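Local coordinates for ABC transporter ATP-binding protein (Leptospira interrogans serovar Copenhageni, PDB 4HZI) that probably binds and hydrolyses ATP as the ATPase subunit of an orphan ABC transporter involved in manganese utilization and tolerance, at residues R107-S115 with P192-S202; V128-F137 with I182-N190. All blocks are in the same frame, centred on the assembly; numbering follows the deposited sequence.

Interaction 1 of 2, residues R107-S115 with P192-S202; sequences RKRIGILDS and PDFLIMDEPCS
R109 carries its CG opposite the carbonyl carbon (chi1 -52°) and then bends at chi3 (59°), which brings its guanidinium side-on to D193. The result is a salt bridge in which two nitrogens serve one oxygen: R109 NE lies 2.8 Å from D193 OD2, and R109 NH2 is 3.2 Å from that same OD2. The oxygen sits close to the guanidinium plane, whereas the carboxylate stands almost perpendicular to it, at 85°. Behind this pair, D193 N donates to R109 O over 2.8 Å.

Strands 110-113 and 194-198 continue from there as parallel neighbours. G111 N bonds to F194 O at 2.8 Å and G111 O receives I196 N at 2.7 Å; L113 repeats the pattern, its N giving to I196 O and its O taking D198 N. On one face of the sheet I110 CG2 rests over the F194 ring in a CH-pi contact, and I112 CD1 meets I196 CD1 at 3.5 Å. The other face holds L113 CB against M197 CG, beneath F184 of helix 176-188. D198 and E199 close the sequence FLIMDE, consistent with a Walker B motif. At its C-terminal end a water links D198 O to S115 N, while S115 OG bonds to K180.

The ion pair and the D193 N bond thus tie down the start of the pairing, and the backbone bonds fix the parallel register from there to D198, whose carbonyl is hydrated.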
loop_
_atom_site.group_PDB
_atom_site.type_symbol
_atom_site.label_atom_id
_atom_site.label_comp_id
_atom_site.label_asym_id
_atom_site.label_seq_id
_atom_site.Cartn_x
_atom_site.Cartn_y
_atom_site.Cartn_z
ATOM N N ARG A 107 24.264 14.565 3.850
ATOM C CA ARG A 107 23.703 13.528 2.981
ATOM C C ARG A 107 24.606 12.341 2.656
ATOM O O ARG A 107 24.130 11.227 2.479
ATOM C CB ARG A 107 23.154 14.163 1.712
ATOM C CG ARG A 107 22.053 15.171 2.032
ATOM C CD ARG A 107 20.947 15.220 0.997
ATOM N NE ARG A 107 20.979 16.442 0.204
ATOM C CZ ARG A 107 20.081 17.422 0.245
ATOM N NH1 ARG A 107 19.029 17.363 1.044
ATOM N NH2 ARG A 107 20.235 18.475 -0.543
ATOM N N LYS A 108 25.903 12.563 2.572
ATOM C CA LYS A 108 26.862 11.459 2.466
ATOM C C LYS A 108 26.744 10.545 3.683
ATOM O O LYS A 108 26.915 9.336 3.583
ATOM C CB LYS A 108 28.285 12.019 2.355
ATOM C CG LYS A 108 29.390 10.980 2.489
ATOM C CD LYS A 108 30.758 11.553 2.125
ATOM C CE LYS A 108 31.755 10.443 1.796
ATOM N NZ LYS A 108 33.165 10.930 1.775
ATOM N N ARG A 109 26.439 11.122 4.838
ATOM C CA ARG A 109 26.320 10.354 6.096
ATOM C C ARG A 109 24.962 9.687 6.445
ATOM O O ARG A 109 24.861 8.945 7.434
ATOM C CB ARG A 109 26.777 11.231 7.243
ATOM C CG ARG A 109 28.163 11.829 6.966
ATOM C CD ARG A 109 28.450 12.973 7.900
ATOM N NE ARG A 109 28.390 12.555 9.297
ATOM C CZ ARG A 109 28.536 13.389 10.323
ATOM N NH1 ARG A 109 28.758 14.690 10.101
ATOM N NH2 ARG A 109 28.469 12.926 11.566
ATOM N N ILE A 110 23.935 9.954 5.659
ATOM C CA ILE A 110 22.602 9.398 5.861
ATOM C C ILE A 110 22.196 8.618 4.624
ATOM O O ILE A 110 22.053 9.207 3.545
ATOM C CB ILE A 110 21.569 10.492 6.108
ATOM C CG1 ILE A 110 21.954 11.341 7.324
ATOM C CG2 ILE A 110 20.195 9.864 6.316
ATOM C CD1 ILE A 110 20.922 12.436 7.679
ATOM N N GLY A 111 22.041 7.295 4.752
ATOM C CA GLY A 111 21.531 6.488 3.634
ATOM C C GLY A 111 20.031 6.599 3.536
ATOM O O GLY A 111 19.363 6.670 4.552
ATOM N N ILE A 112 19.491 6.615 2.326
ATOM C CA ILE A 112 18.064 6.638 2.119
ATOM C C ILE A 112 17.641 5.510 1.242
ATOM O O ILE A 112 18.222 5.320 0.155
ATOM C CB ILE A 112 17.572 7.890 1.355
ATOM C CG1 ILE A 112 17.970 9.158 2.069
ATOM C CG2 ILE A 112 16.044 7.813 1.167
ATOM C CD1 ILE A 112 17.210 9.379 3.351
ATOM N N LEU A 113 16.632 4.772 1.690
ATOM C CA LEU A 113 15.955 3.813 0.824
ATOM C C LEU A 113 14.565 4.388 0.524
ATOM O O LEU A 113 13.678 4.430 1.404
ATOM C CB LEU A 113 15.863 2.448 1.499
ATOM C CG LEU A 113 15.528 1.214 0.622
ATOM C CD1 LEU A 113 15.383 -0.033 1.473
ATOM C CD2 LEU A 113 14.291 1.361 -0.233
ATOM N N ASP A 114 14.370 4.845 -0.703
ATOM C CA ASP A 114 13.049 5.322 -1.164
ATOM C C ASP A 114 12.773 4.816 -2.592
ATOM O O ASP A 114 13.641 4.835 -3.451
ATOM C CB ASP A 114 12.890 6.853 -1.006
ATOM C CG ASP A 114 13.522 7.652 -2.130
ATOM O OD1 ASP A 114 14.478 7.169 -2.783
ATOM O OD2 ASP A 114 13.048 8.788 -2.346
ATOM N N SER A 115 11.570 4.306 -2.809
ATOM C CA SER A 115 11.275 3.534 -4.019
ATOM C C SER A 115 10.970 4.416 -5.233
ATOM O O SER A 115 11.083 3.959 -6.363
ATOM C CB SER A 115 10.124 2.559 -3.743
ATOM O OG SER A 115 10.380 1.815 -2.553
ATOM N N PRO A 192 27.059 4.871 5.568
ATOM C CA PRO A 192 26.510 5.996 6.316
ATOM C C PRO A 192 26.396 5.749 7.802
ATOM O O PRO A 192 26.369 4.620 8.247
ATOM C CB PRO A 192 25.116 6.161 5.710
ATOM C CG PRO A 192 24.732 4.776 5.293
ATOM C CD PRO A 192 26.022 4.136 4.838
ATOM N N ASP A 193 26.237 6.821 8.553
ATOM C CA ASP A 193 26.101 6.770 10.014
ATOM C C ASP A 193 24.772 6.132 10.384
ATOM O O ASP A 193 24.671 5.385 11.364
ATOM C CB ASP A 193 26.155 8.198 10.563
ATOM C CG ASP A 193 27.543 8.852 10.417
ATOM O OD1 ASP A 193 28.537 8.112 10.325
ATOM O OD2 ASP A 193 27.629 10.112 10.419
ATOM N N PHE A 194 23.750 6.441 9.594
ATOM C CA PHE A 194 22.417 5.881 9.757
ATOM C C PHE A 194 21.618 5.795 8.448
ATOM O O PHE A 194 21.932 6.455 7.443
ATOM C CB PHE A 194 21.644 6.492 10.936
ATOM C CG PHE A 194 20.784 7.686 10.614
ATOM C CD1 PHE A 194 21.338 8.941 10.541
ATOM C CD2 PHE A 194 19.430 7.552 10.478
ATOM C CE1 PHE A 194 20.543 10.054 10.297
ATOM C CE2 PHE A 194 18.616 8.651 10.214
ATOM C CZ PHE A 194 19.168 9.885 10.107
ATOM N N LEU A 195 20.593 4.962 8.475
ATOM C CA LEU A 195 19.780 4.669 7.316
ATOM C C LEU A 195 18.334 5.058 7.551
ATOM O O LEU A 195 17.725 4.746 8.581
ATOM C CB LEU A 195 19.838 3.173 7.033
ATOM C CG LEU A 195 18.912 2.620 5.956
ATOM C CD1 LEU A 195 19.072 3.280 4.590
ATOM C CD2 LEU A 195 19.244 1.144 5.830
ATOM N N ILE A 196 17.758 5.730 6.576
ATOM C CA ILE A 196 16.323 5.968 6.597
ATOM C C ILE A 196 15.619 5.082 5.584
ATOM O O ILE A 196 15.936 5.122 4.401
ATOM C CB ILE A 196 15.983 7.430 6.250
ATOM C CG1 ILE A 196 16.649 8.415 7.186
ATOM C CG2 ILE A 196 14.473 7.593 6.274
ATOM C CD1 ILE A 196 16.442 9.888 6.779
ATOM N N MET A 197 14.689 4.246 6.039
ATOM C CA MET A 197 13.892 3.435 5.142
ATOM C C MET A 197 12.456 3.980 5.118
ATOM O O MET A 197 11.682 3.811 6.050
ATOM C CB MET A 197 13.894 1.979 5.557
ATOM C CG MET A 197 15.263 1.356 5.330
ATOM S SD MET A 197 15.240 -0.340 5.836
ATOM C CE MET A 197 15.860 -0.079 7.489
ATOM N N ASP A 198 12.144 4.671 4.038
ATOM C CA ASP A 198 10.911 5.417 3.901
ATOM C C ASP A 198 9.870 4.577 3.161
ATOM O O ASP A 198 9.905 4.506 1.926
ATOM C CB ASP A 198 11.243 6.711 3.121
ATOM C CG ASP A 198 10.076 7.688 3.045
ATOM O OD1 ASP A 198 9.041 7.467 3.718
ATOM O OD2 ASP A 198 10.226 8.695 2.298
ATOM N N GLU A 199 9.012 3.871 3.901
ATOM C CA GLU A 199 7.934 3.065 3.319
ATOM C C GLU A 199 8.522 1.984 2.377
ATOM O O GLU A 199 8.069 1.850 1.238
ATOM C CB GLU A 199 6.999 3.985 2.516
ATOM C CG GLU A 199 6.246 4.965 3.403
ATOM C CD GLU A 199 5.030 4.331 4.058
ATOM O OE1 GLU A 199 4.860 3.084 3.935
ATOM O OE2 GLU A 199 4.241 5.065 4.694
ATOM N N PRO A 200 9.587 1.287 2.816
ATOM C CA PRO A 200 10.283 0.344 1.951
ATOM C C PRO A 200 9.408 -0.821 1.490
ATOM O O PRO A 200 9.760 -1.444 0.490
ATOM C CB PRO A 200 11.387 -0.191 2.849
ATOM C CG PRO A 200 10.789 -0.139 4.204
ATOM C CD PRO A 200 10.067 1.188 4.200
ATOM N N CYS A 201 8.275 -1.099 2.152
ATOM C CA CYS A 201 7.406 -2.194 1.677
ATOM C C CYS A 201 6.345 -1.751 0.659
ATOM O O CYS A 201 5.458 -2.535 0.299
ATOM C CB CYS A 201 6.751 -2.923 2.818
ATOM S SG CYS A 201 7.975 -3.814 3.817
ATOM N N SER A 202 6.427 -0.497 0.222
ATOM C CA SER A 202 5.539 0.021 -0.796
ATOM C C SER A 202 5.594 -0.879 -2.045
ATOM O O SER A 202 6.698 -1.332 -2.455
ATOM C CB SER A 202 5.896 1.479 -1.145
ATOM O OG SER A 202 7.194 1.596 -1.739
HETATM O O HOH W 1 9.830 5.772 -0.795
HETATM O O HOH W 2 10.845 2.762 -0.349
#

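Interaction 2 of 2, residues V128-F137 with I182-N190; sequences VKDTILTGLF and ILFLRSIVN
Helices 128-133 and 182-188 run in broadly the same direction, inclined by 39° with axes 8.4 Å apart at closest approach, and the backbones come nearest at I132 and R186, whose CA atoms are 4.2 Å apart. I132 is the central apolar side chain. Its CD1 reaches L185 CB at 3.8 Å, its CG1 lies across I182 CG2, and its CG2 packs against V189 CG2. Nearer the start of the shorter helix, V128 CG1 meets I182 CD1 at 3.8 Å, the two side chains crossing at about a right angle.

R186 frames this apolar patch with a polar edge. Its chain is extended from the backbone out, beginning with CG anti to N (chi1 176°), and so runs past T131 O to T134. There R186 NE donates to T134 OG1 over 3.0 Å, with the oxygen close to the guanidinium plane. T134 OG1 in turn gives its proton to T131 O at 2.6 Å, so the hydroxyl has one bond as acceptor and one as donor, which fixes its rotation. G135 CA lies over one face of the guanidinium, 3.7 Å above the plane and toward its rim.

V189 CG1 packs against the backbone of G135, 3.3 Å from its C. G135 lies in the type I turn from L133 to L136, and L136 CD2 touches V189 CG2. A water lies within hydrogen-bonding distance of both G135 O and R186 O.

L158 of helix 148-160 backs V128 and I132. Helix 176-188 begins within an LSSGE sequence that resembles the LSGGQ signature of the family, and the helix pair is consistent with the helical subdomain of ABC ATPases.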
loop_
_atom_site.group_PDB
_atom_site.type_symbol
_atom_site.label_atom_id
_atom_site.label_comp_id
_atom_site.label_asym_id
_atom_site.label_seq_id
_atom_site.Cartn_x
_atom_site.Cartn_y
_atom_site.Cartn_z
ATOM N N VAL A 128 22.269 -4.873 -11.524
ATOM C CA VAL A 128 22.290 -4.844 -10.064
ATOM C C VAL A 128 23.521 -4.086 -9.561
ATOM O O VAL A 128 23.405 -3.138 -8.789
ATOM C CB VAL A 128 22.234 -6.277 -9.486
ATOM C CG1 VAL A 128 22.628 -6.346 -8.034
ATOM C CG2 VAL A 128 20.846 -6.872 -9.663
ATOM N N LYS A 129 24.706 -4.470 -10.028
ATOM C CA LYS A 129 25.932 -3.807 -9.577
ATOM C C LYS A 129 25.884 -2.315 -9.909
ATOM O O LYS A 129 26.255 -1.462 -9.092
ATOM C CB LYS A 129 27.145 -4.479 -10.237
ATOM C CG LYS A 129 28.508 -3.914 -9.873
ATOM C CD LYS A 129 29.567 -4.355 -10.896
ATOM C CE LYS A 129 29.479 -3.504 -12.163
ATOM N NZ LYS A 129 30.101 -4.142 -13.359
ATOM N N ASP A 130 25.461 -2.002 -11.123
ATOM C CA ASP A 130 25.382 -0.625 -11.570
ATOM C C ASP A 130 24.439 0.199 -10.688
ATOM O O ASP A 130 24.688 1.361 -10.362
ATOM C CB ASP A 130 24.896 -0.585 -13.016
ATOM C CG ASP A 130 25.935 -1.119 -13.996
ATOM O OD1 ASP A 130 27.143 -1.079 -13.657
ATOM O OD2 ASP A 130 25.532 -1.580 -15.090
ATOM N N THR A 131 23.329 -0.412 -10.331
ATOM C CA THR A 131 22.329 0.245 -9.500
ATOM C C THR A 131 22.915 0.575 -8.140
ATOM O O THR A 131 22.678 1.654 -7.621
ATOM C CB THR A 131 21.081 -0.653 -9.390
ATOM O OG1 THR A 131 20.506 -0.805 -10.700
ATOM C CG2 THR A 131 20.054 -0.052 -8.468
ATOM N N ILE A 132 23.699 -0.329 -7.574
ATOM C CA ILE A 132 24.316 -0.060 -6.301
ATOM C C ILE A 132 25.317 1.091 -6.437
ATOM O O ILE A 132 25.389 1.980 -5.598
ATOM C CB ILE A 132 24.928 -1.311 -5.705
ATOM C CG1 ILE A 132 23.805 -2.330 -5.492
ATOM C CG2 ILE A 132 25.661 -0.995 -4.405
ATOM C CD1 ILE A 132 24.272 -3.681 -5.083
ATOM N N LEU A 133 26.075 1.091 -7.521
ATOM C CA LEU A 133 27.072 2.125 -7.718
ATOM C C LEU A 133 26.447 3.505 -7.888
ATOM O O LEU A 133 27.039 4.493 -7.491
ATOM C CB LEU A 133 27.965 1.762 -8.913
ATOM C CG LEU A 133 28.894 0.559 -8.631
ATOM C CD1 LEU A 133 29.426 0.020 -9.945
ATOM C CD2 LEU A 133 30.061 0.937 -7.720
ATOM N N THR A 134 25.250 3.611 -8.446
ATOM C CA THR A 134 24.610 4.954 -8.514
ATOM C C THR A 134 24.440 5.602 -7.142
ATOM O O THR A 134 24.268 6.803 -7.046
ATOM C CB THR A 134 23.231 4.917 -9.152
ATOM O OG1 THR A 134 22.380 4.077 -8.358
ATOM C CG2 THR A 134 23.329 4.405 -10.580
ATOM N N GLY A 135 24.513 4.804 -6.084
ATOM C CA GLY A 135 24.416 5.326 -4.737
ATOM C C GLY A 135 25.630 6.078 -4.264
ATOM O O GLY A 135 25.571 6.734 -3.260
ATOM N N LEU A 136 26.757 5.950 -4.957
ATOM C CA LEU A 136 27.980 6.658 -4.535
ATOM C C LEU A 136 27.766 8.184 -4.494
ATOM O O LEU A 136 27.075 8.765 -5.344
ATOM C CB LEU A 136 29.139 6.316 -5.446
ATOM C CG LEU A 136 29.637 4.874 -5.307
ATOM C CD1 LEU A 136 30.500 4.537 -6.514
ATOM C CD2 LEU A 136 30.397 4.627 -4.012
ATOM N N PHE A 137 28.381 8.775 -3.479
ATOM C CA PHE A 137 28.400 10.214 -3.181
ATOM C C PHE A 137 29.196 10.981 -4.225
ATOM O O PHE A 137 30.395 10.711 -4.439
ATOM C CB PHE A 137 29.044 10.428 -1.792
ATOM C CG PHE A 137 29.513 11.849 -1.527
ATOM C CD1 PHE A 137 28.593 12.887 -1.333
ATOM C CD2 PHE A 137 30.882 12.150 -1.454
ATOM C CE1 PHE A 137 29.029 14.191 -1.084
ATOM C CE2 PHE A 137 31.317 13.454 -1.198
ATOM C CZ PHE A 137 30.390 14.468 -1.011
ATOM N N ILE A 182 18.094 -4.637 -3.256
ATOM C CA ILE A 182 19.148 -3.979 -3.978
ATOM C C ILE A 182 19.161 -2.485 -3.678
ATOM O O ILE A 182 20.255 -1.878 -3.526
ATOM C CB ILE A 182 19.071 -4.302 -5.497
ATOM C CG1 ILE A 182 19.338 -5.808 -5.744
ATOM C CG2 ILE A 182 20.034 -3.464 -6.285
ATOM C CD1 ILE A 182 20.456 -6.438 -4.965
ATOM N N LEU A 183 17.971 -1.888 -3.553
ATOM C CA LEU A 183 17.888 -0.503 -3.086
ATOM C C LEU A 183 18.442 -0.337 -1.673
ATOM O O LEU A 183 19.080 0.691 -1.382
ATOM C CB LEU A 183 16.481 0.062 -3.204
ATOM C CG LEU A 183 15.994 0.168 -4.652
ATOM C CD1 LEU A 183 14.554 0.654 -4.692
ATOM C CD2 LEU A 183 16.891 1.080 -5.458
ATOM N N PHE A 184 18.242 -1.303 -0.805
ATOM C CA PHE A 184 18.865 -1.250 0.490
ATOM C C PHE A 184 20.416 -1.238 0.363
ATOM O O PHE A 184 21.116 -0.423 0.987
ATOM C CB PHE A 184 18.383 -2.398 1.326
ATOM C CG PHE A 184 18.960 -2.447 2.720
ATOM C CD1 PHE A 184 20.152 -3.105 2.986
ATOM C CD2 PHE A 184 18.315 -1.829 3.779
ATOM C CE1 PHE A 184 20.670 -3.169 4.270
ATOM C CE2 PHE A 184 18.828 -1.881 5.059
ATOM C CZ PHE A 184 20.017 -2.532 5.313
ATOM N N LEU A 185 20.952 -2.108 -0.496
ATOM C CA LEU A 185 22.413 -2.154 -0.687
ATOM C C LEU A 185 22.946 -0.828 -1.197
ATOM O O LEU A 185 23.979 -0.315 -0.726
ATOM C CB LEU A 185 22.814 -3.317 -1.616
ATOM C CG LEU A 185 22.483 -4.693 -1.083
ATOM C CD1 LEU A 185 23.058 -5.789 -1.950
ATOM C CD2 LEU A 185 22.974 -4.810 0.364
ATOM N N ARG A 186 22.232 -0.265 -2.159
ATOM C CA ARG A 186 22.552 1.035 -2.697
ATOM C C ARG A 186 22.627 2.115 -1.595
ATOM O O ARG A 186 23.518 3.008 -1.625
ATOM C CB ARG A 186 21.528 1.411 -3.727
ATOM C CG ARG A 186 21.718 2.809 -4.276
ATOM C CD ARG A 186 20.683 3.157 -5.329
ATOM N NE ARG A 186 20.868 4.519 -5.804
ATOM C CZ ARG A 186 20.574 5.631 -5.120
ATOM N NH1 ARG A 186 20.039 5.571 -3.906
ATOM N NH2 ARG A 186 20.835 6.825 -5.653
ATOM N N SER A 187 21.691 2.014 -0.644
ATOM C CA SER A 187 21.530 3.003 0.438
ATOM C C SER A 187 22.713 2.951 1.417
ATOM O O SER A 187 23.034 3.944 2.077
ATOM C CB SER A 187 20.122 2.800 1.131
ATOM O OG SER A 187 20.151 1.787 2.138
ATOM N N ILE A 188 23.406 1.812 1.480
ATOM C CA ILE A 188 24.561 1.671 2.364
ATOM C C ILE A 188 25.933 1.716 1.652
ATOM O O ILE A 188 26.967 1.629 2.295
ATOM C CB ILE A 188 24.443 0.416 3.235
ATOM C CG1 ILE A 188 24.447 -0.857 2.384
ATOM C CG2 ILE A 188 23.186 0.505 4.064
ATOM C CD1 ILE A 188 24.650 -2.110 3.205
ATOM N N VAL A 189 25.927 1.920 0.342
ATOM C CA VAL A 189 27.174 1.978 -0.449
ATOM C C VAL A 189 28.197 3.032 0.063
ATOM O O VAL A 189 29.406 2.818 -0.030
ATOM C CB VAL A 189 26.852 2.163 -1.965
ATOM C CG1 VAL A 189 26.554 3.609 -2.308
ATOM C CG2 VAL A 189 27.981 1.668 -2.860
ATOM N N ASN A 190 27.735 4.155 0.626
ATOM C CA ASN A 190 28.647 5.129 1.226
ATOM C C ASN A 190 29.050 4.870 2.670
ATOM O O ASN A 190 29.730 5.693 3.258
ATOM C CB ASN A 190 28.065 6.538 1.168
ATOM C CG ASN A 190 27.727 6.971 -0.231
ATOM O OD1 ASN A 190 26.589 7.357 -0.514
ATOM N ND2 ASN A 190 28.712 6.888 -1.135
HETATM O O HOH W 3 23.598 5.834 -1.089
#

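Interactions 1 and 2 have centres about 11 Å apart and share two chain connections: strand 110-113 leads on to helix 128-133, and helix 176-188 runs into strand 194-198. They also touch directly. L195 CD1 packs against S187 OG at 3.1 Å and L195 CD2 against F184 CE2, so helix 176-188 covers the L195 face of the parallel sheet while its other flank holds helix 128-133. Separately, K108 CD meets F137 CD2 at 3.6 Å. K180, on helix 176-188, bonds to the carbonyls of P200 and S202. E199, whose OE2 bonds to H232 ND1, also touches K73 of a probable P-loop, consistent with interaction 1 ending near the nucleotide site.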